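Local coordinates for protein serine hydrolase CCSP0084 (Cycloclasticus sp. P1, PDB 4I3F) that probably hydrolyses ester bonds and carbon-carbon bonds of meta-cleavage products from aromatic breakdown, as a serine hydrolase of the alpha/beta hydrolase fold, at residues Q106-L111 with E140-A145; D44-L49 with K114-T119. All coordinates share one frame; numbering follows the deposited sequence.

Contact 1. Residues Q106-L111 with E140-A145; sequences QQIDLL and ERFKKA. With NA (sodium ion), chain D.
The guanidinium of R141 and the ring of F142 receive I108 and L111 of helix 96-113 at slanting angles, neither squarely over a face nor along an edge. L111 CB lies 3.6 Å from R141 NH2, and I108 CG2 comes to 4.0 Å from R141 NH1. At the guanidinium edge, in its plane, water 1 accepts a hydrogen bond from R141 NH1 at 3.0 Å. The same water ligates the sodium ion, which E140 OE2 binds at 2.3 Å and H138 also holds. Bends at chi2 (-54°) and chi3 (-68°) curl the R141 chain back towards the helix, and its polar end is gripped by the E117 and I116 carbonyls and a salt bridge to D112. A leucine in place of R141 would probably leave those carbonyls and the D112 carboxylate without their mate, and water 1 without its donor. The apolar ring of F142 suits a buried place against aliphatic side chains: L111 CD1 is 4.1 Å from F142 CE2, and I108 CD1 is 4.4 Å from F142 CE1. The branched side chains of I108 and L111 reach from the helix to the ring, while L134 of helix 126-137 touches both I108 and F142. Helix 96-113 thus packs beside the beta-alpha-beta crossover of strand 119-124, helix 126-137 and strand 142-148, the layered architecture of the alpha/beta hydrolase fold.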
loop_
_atom_site.group_PDB
_atom_site.type_symbol
_atom_site.label_atom_id
_atom_site.label_comp_id
_atom_site.label_asym_id
_atom_site.label_seq_id
_atom_site.Cartn_x
_atom_site.Cartn_y
_atom_site.Cartn_z
ATOM N N GLN A 106 -8.689 -5.488 -9.774
ATOM C CA GLN A 106 -7.440 -5.220 -10.485
ATOM C C GLN A 106 -6.361 -6.253 -10.150
ATOM O O GLN A 106 -5.657 -6.743 -11.041
ATOM C CB GLN A 106 -6.921 -3.813 -10.166
ATOM C CG GLN A 106 -5.566 -3.512 -10.837
ATOM C CD GLN A 106 -4.940 -2.218 -10.363
ATOM O OE1 GLN A 106 -5.268 -1.712 -9.287
ATOM N NE2 GLN A 106 -4.021 -1.678 -11.158
ATOM N N GLN A 107 -6.225 -6.598 -8.874
ATOM C CA GLN A 107 -5.161 -7.519 -8.490
ATOM C C GLN A 107 -5.458 -8.937 -8.940
ATOM O O GLN A 107 -4.544 -9.675 -9.316
ATOM C CB GLN A 107 -4.903 -7.470 -6.975
ATOM C CG GLN A 107 -4.576 -6.075 -6.440
ATOM C CD GLN A 107 -3.633 -5.301 -7.345
ATOM O OE1 GLN A 107 -2.636 -5.830 -7.817
ATOM N NE2 GLN A 107 -3.954 -4.044 -7.596
ATOM N N ILE A 108 -6.732 -9.324 -8.906
ATOM C CA ILE A 108 -7.136 -10.627 -9.423
ATOM C C ILE A 108 -6.891 -10.693 -10.934
ATOM O O ILE A 108 -6.347 -11.684 -11.438
ATOM C CB ILE A 108 -8.612 -10.928 -9.119
ATOM C CG1 ILE A 108 -8.843 -10.952 -7.607
ATOM C CG2 ILE A 108 -9.032 -12.256 -9.744
ATOM C CD1 ILE A 108 -7.995 -11.982 -6.891
ATOM N N ASP A 109 -7.280 -9.633 -11.644
ATOM C CA ASP A 109 -7.052 -9.553 -13.086
ATOM C C ASP A 109 -5.560 -9.567 -13.422
ATOM O O ASP A 109 -5.163 -10.103 -14.460
ATOM C CB ASP A 109 -7.695 -8.295 -13.672
ATOM C CG ASP A 109 -9.209 -8.358 -13.683
ATOM O OD1 ASP A 109 -9.770 -9.472 -13.554
ATOM O OD2 ASP A 109 -9.840 -7.284 -13.825
ATOM N N LEU A 110 -4.741 -8.979 -12.555
ATOM C CA LEU A 110 -3.286 -8.997 -12.744
ATOM C C LEU A 110 -2.726 -10.413 -12.572
ATOM O O LEU A 110 -1.966 -10.892 -13.412
ATOM C CB LEU A 110 -2.608 -8.037 -11.763
ATOM C CG LEU A 110 -1.076 -7.973 -11.745
ATOM C CD1 LEU A 110 -0.526 -7.601 -13.115
ATOM C CD2 LEU A 110 -0.570 -6.989 -10.692
ATOM N N LEU A 111 -3.093 -11.076 -11.477
ATOM C CA LEU A 111 -2.633 -12.442 -11.239
ATOM C C LEU A 111 -3.092 -13.389 -12.349
ATOM O O LEU A 111 -2.337 -14.270 -12.774
ATOM C CB LEU A 111 -3.099 -12.942 -9.865
ATOM C CG LEU A 111 -2.549 -12.209 -8.647
ATOM C CD1 LEU A 111 -3.160 -12.767 -7.362
ATOM C CD2 LEU A 111 -1.028 -12.297 -8.588
ATOM N N GLU A 140 -8.283 -17.977 -1.755
ATOM C CA GLU A 140 -7.532 -19.054 -2.391
ATOM C C GLU A 140 -6.366 -18.556 -3.254
ATOM O O GLU A 140 -5.523 -19.350 -3.684
ATOM C CB GLU A 140 -8.468 -19.927 -3.240
ATOM C CG GLU A 140 -9.027 -19.243 -4.511
ATOM C CD GLU A 140 -10.047 -18.125 -4.243
ATOM O OE1 GLU A 140 -10.505 -17.955 -3.099
ATOM O OE2 GLU A 140 -10.400 -17.415 -5.201
ATOM N N ARG A 141 -6.316 -17.254 -3.514
ATOM C CA ARG A 141 -5.290 -16.715 -4.398
ATOM C C ARG A 141 -4.076 -16.232 -3.621
ATOM O O ARG A 141 -3.119 -15.731 -4.218
ATOM C CB ARG A 141 -5.833 -15.546 -5.223
ATOM C CG ARG A 141 -7.026 -15.889 -6.113
ATOM C CD ARG A 141 -6.749 -17.069 -7.034
ATOM N NE ARG A 141 -5.746 -16.777 -8.058
ATOM C CZ ARG A 141 -6.006 -16.182 -9.220
ATOM N NH1 ARG A 141 -7.236 -15.784 -9.509
ATOM N NH2 ARG A 141 -5.030 -15.959 -10.093
ATOM N N PHE A 142 -4.106 -16.371 -2.296
ATOM C CA PHE A 142 -3.049 -15.786 -1.462
ATOM C C PHE A 142 -2.473 -16.746 -0.441
ATOM O O PHE A 142 -3.172 -17.635 0.065
ATOM C CB PHE A 142 -3.539 -14.485 -0.805
ATOM C CG PHE A 142 -3.978 -13.468 -1.805
ATOM C CD1 PHE A 142 -5.325 -13.361 -2.177
ATOM C CD2 PHE A 142 -3.040 -12.677 -2.450
ATOM C CE1 PHE A 142 -5.716 -12.449 -3.146
ATOM C CE2 PHE A 142 -3.431 -11.771 -3.414
ATOM C CZ PHE A 142 -4.774 -11.658 -3.763
ATOM N N LYS A 143 -1.181 -16.569 -0.174
ATOM C CA LYS A 143 -0.432 -17.433 0.734
ATOM C C LYS A 143 -0.219 -16.669 2.037
ATOM O O LYS A 143 -1.116 -16.617 2.878
ATOM C CB LYS A 143 0.898 -17.854 0.086
ATOM C CG LYS A 143 0.741 -18.874 -1.058
ATOM C CD LYS A 143 1.844 -18.751 -2.116
ATOM C CE LYS A 143 3.220 -19.146 -1.580
ATOM N NZ LYS A 143 3.272 -20.590 -1.207
ATOM N N LYS A 144 0.950 -16.054 2.204
ATOM C CA LYS A 144 1.185 -15.216 3.385
ATOM C C LYS A 144 1.006 -13.743 3.072
ATOM O O LYS A 144 1.212 -13.315 1.934
ATOM C CB LYS A 144 2.601 -15.413 3.925
ATOM C CG LYS A 144 2.857 -16.734 4.623
ATOM C CD LYS A 144 4.312 -16.761 5.072
ATOM C CE LYS A 144 4.493 -17.462 6.407
ATOM N NZ LYS A 144 4.653 -18.935 6.264
ATOM N N ALA A 145 0.663 -12.970 4.101
ATOM C CA ALA A 145 0.439 -11.532 3.952
ATOM C C ALA A 145 1.248 -10.720 4.953
ATOM O O ALA A 145 1.345 -11.079 6.132
ATOM C CB ALA A 145 -1.047 -11.202 4.085
HETATM NA NA NA D . -11.945 -15.887 -6.083
HETATM O O HOH W 1 -9.916 -15.840 -8.084
HETATM O O HOH W 2 -13.989 -16.199 -7.888
#

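Contact 2. Residues D44-L49 with K114-T119; sequences DTSILL and KGIEQT
I116 is the first residue of 114-119 to touch S46, directly after the Schellman motif that ends helix 96-113. That turn passes through G115, whose positive phi of 65° favours glycine. I116 CG2 packs 3.6 Å from S46 OG, and its side chain also touches L111 of the helix and L77 of strand 75-79, an apolar contact between helix and sheet. At Q118 the backbone takes over: water 3 donates to Q118 O at 2.8 Å and accepts from S46 N at 3.0 Å, bridging the two segments near the start of the strand pairing. The side chain of Q118 is used elsewhere, its NE2 bonding to E140 O. T119 closes the walk. With OG1 anti to the backbone N (chi1 -172°), its hydroxyl faces S46, and T119 OG1 lies 2.8 Å from S46 OG; the two buried hydroxyls probably share a hydrogen bond. T119 CG2 lies 4.2 Å from L48 CB, so threonine offers a polar arm to S46 and a methyl to the leucine. L48 then continues to Q107 and L110 on helix 96-113. From here the backbones of S46 and L48 bond to H120, the parallel pairing of strands 46-50 and 119-124. These are neighbouring central strands of the alpha/beta hydrolase sheet, and the second leads on to what is probably the nucleophile elbow.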
loop_
_atom_site.group_PDB
_atom_site.type_symbol
_atom_site.label_atom_id
_atom_site.label_comp_id
_atom_site.label_asym_id
_atom_site.label_seq_id
_atom_site.Cartn_x
_atom_site.Cartn_y
_atom_site.Cartn_z
ATOM N N ASP A 44 10.362 -18.950 -8.334
ATOM C CA ASP A 44 9.171 -19.797 -8.323
ATOM C C ASP A 44 8.023 -19.258 -7.467
ATOM O O ASP A 44 6.854 -19.495 -7.765
ATOM C CB ASP A 44 9.536 -21.214 -7.874
ATOM C CG ASP A 44 10.617 -21.846 -8.737
ATOM O OD1 ASP A 44 10.665 -21.562 -9.956
ATOM O OD2 ASP A 44 11.422 -22.625 -8.187
ATOM N N THR A 45 8.351 -18.533 -6.403
ATOM C CA THR A 45 7.320 -18.025 -5.501
ATOM C C THR A 45 7.223 -16.513 -5.662
ATOM O O THR A 45 8.248 -15.828 -5.748
ATOM C CB THR A 45 7.632 -18.378 -4.043
ATOM O OG1 THR A 45 7.795 -19.799 -3.916
ATOM C CG2 THR A 45 6.516 -17.898 -3.119
ATOM N N SER A 46 6.002 -15.991 -5.716
ATOM C CA SER A 46 5.816 -14.565 -5.977
ATOM C C SER A 46 5.366 -13.761 -4.760
ATOM O O SER A 46 4.812 -14.308 -3.803
ATOM C CB SER A 46 4.850 -14.348 -7.145
ATOM O OG SER A 46 3.566 -14.863 -6.858
ATOM N N ILE A 47 5.635 -12.454 -4.810
ATOM C CA ILE A 47 5.122 -11.495 -3.837
ATOM C C ILE A 47 4.501 -10.345 -4.620
ATOM O O ILE A 47 5.142 -9.781 -5.514
ATOM C CB ILE A 47 6.233 -10.912 -2.942
ATOM C CG1 ILE A 47 7.048 -12.010 -2.261
ATOM C CG2 ILE A 47 5.638 -9.976 -1.894
ATOM C CD1 ILE A 47 8.287 -11.468 -1.533
ATOM N N LEU A 48 3.247 -10.024 -4.303
ATOM C CA LEU A 48 2.549 -8.882 -4.891
ATOM C C LEU A 48 2.629 -7.753 -3.872
ATOM O O LEU A 48 2.206 -7.924 -2.730
ATOM C CB LEU A 48 1.082 -9.242 -5.155
ATOM C CG LEU A 48 0.158 -8.120 -5.659
ATOM C CD1 LEU A 48 0.620 -7.611 -7.017
ATOM C CD2 LEU A 48 -1.289 -8.588 -5.738
ATOM N N LEU A 49 3.185 -6.610 -4.273
ATOM C CA LEU A 49 3.362 -5.490 -3.346
ATOM C C LEU A 49 2.431 -4.349 -3.723
ATOM O O LEU A 49 2.457 -3.867 -4.862
ATOM C CB LEU A 49 4.819 -4.999 -3.345
ATOM C CG LEU A 49 5.832 -6.027 -2.826
ATOM C CD1 LEU A 49 6.542 -6.698 -3.990
ATOM C CD2 LEU A 49 6.832 -5.401 -1.870
ATOM N N LYS A 114 -0.966 -12.924 -15.425
ATOM C CA LYS A 114 0.397 -13.423 -15.260
ATOM C C LYS A 114 0.424 -14.938 -15.043
ATOM O O LYS A 114 1.501 -15.536 -14.887
ATOM C CB LYS A 114 1.082 -12.721 -14.081
ATOM C CG LYS A 114 1.191 -11.213 -14.238
ATOM C CD LYS A 114 1.954 -10.833 -15.498
ATOM C CE LYS A 114 3.447 -10.931 -15.308
ATOM N NZ LYS A 114 4.205 -10.412 -16.491
ATOM N N GLY A 115 -0.753 -15.562 -15.032
ATOM C CA GLY A 115 -0.851 -16.998 -14.810
ATOM C C GLY A 115 -0.411 -17.443 -13.425
ATOM O O GLY A 115 0.027 -18.582 -13.247
ATOM N N ILE A 116 -0.541 -16.549 -12.447
ATOM C CA ILE A 116 -0.139 -16.852 -11.077
ATOM C C ILE A 116 -1.347 -17.270 -10.245
ATOM O O ILE A 116 -2.265 -16.472 -10.023
ATOM C CB ILE A 116 0.554 -15.639 -10.416
ATOM C CG1 ILE A 116 1.894 -15.352 -11.108
ATOM C CG2 ILE A 116 0.747 -15.883 -8.911
ATOM C CD1 ILE A 116 2.541 -14.029 -10.706
ATOM N N GLU A 117 -1.351 -18.515 -9.778
ATOM C CA GLU A 117 -2.501 -19.018 -9.030
ATOM C C GLU A 117 -2.512 -18.514 -7.588
ATOM O O GLU A 117 -3.557 -18.086 -7.081
ATOM C CB GLU A 117 -2.567 -20.549 -9.084
ATOM C CG GLU A 117 -3.745 -21.159 -8.307
ATOM C CD GLU A 117 -5.112 -20.610 -8.736
ATOM O OE1 GLU A 117 -5.276 -20.206 -9.912
ATOM O OE2 GLU A 117 -6.032 -20.589 -7.888
ATOM N N GLN A 118 -1.354 -18.555 -6.934
ATOM C CA GLN A 118 -1.244 -18.091 -5.551
ATOM C C GLN A 118 -0.010 -17.224 -5.377
ATOM O O GLN A 118 1.039 -17.509 -5.969
ATOM C CB GLN A 118 -1.149 -19.276 -4.592
ATOM C CG GLN A 118 -2.373 -20.172 -4.546
ATOM C CD GLN A 118 -2.373 -21.069 -3.319
ATOM O OE1 GLN A 118 -1.411 -21.797 -3.069
ATOM N NE2 GLN A 118 -3.444 -21.003 -2.534
ATOM N N THR A 119 -0.130 -16.194 -4.546
ATOM C CA THR A 119 0.980 -15.272 -4.304
ATOM C C THR A 119 1.058 -14.838 -2.838
ATOM O O THR A 119 0.037 -14.793 -2.142
ATOM C CB THR A 119 0.859 -14.023 -5.218
ATOM O OG1 THR A 119 2.042 -13.220 -5.109
ATOM C CG2 THR A 119 -0.353 -13.176 -4.832
HETATM O O HOH W 3 3.773 -17.975 -5.458
#

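After strands 23-29 and 32-39 the chain forms strand 46-50, then passes through strand 75-79 and helix 96-113 before residues 114-119 return to it, so contact 2 closes a loop of 64 residues. Contact 1 starts inside that loop, on the same helix, and closes 28 residues later at the start of strand 142-148, beyond helix 126-137; the two therefore cross rather than nest. Their centres are 7 Å apart. They meet where R141 NE lies 2.7 Å from E117 O, probably a hydrogen bond, and where F142 packs on T119. Together they join three parallel strands that lie side by side in the sheet, 46-50, 119-124 and 142-148, to the end of helix 96-113.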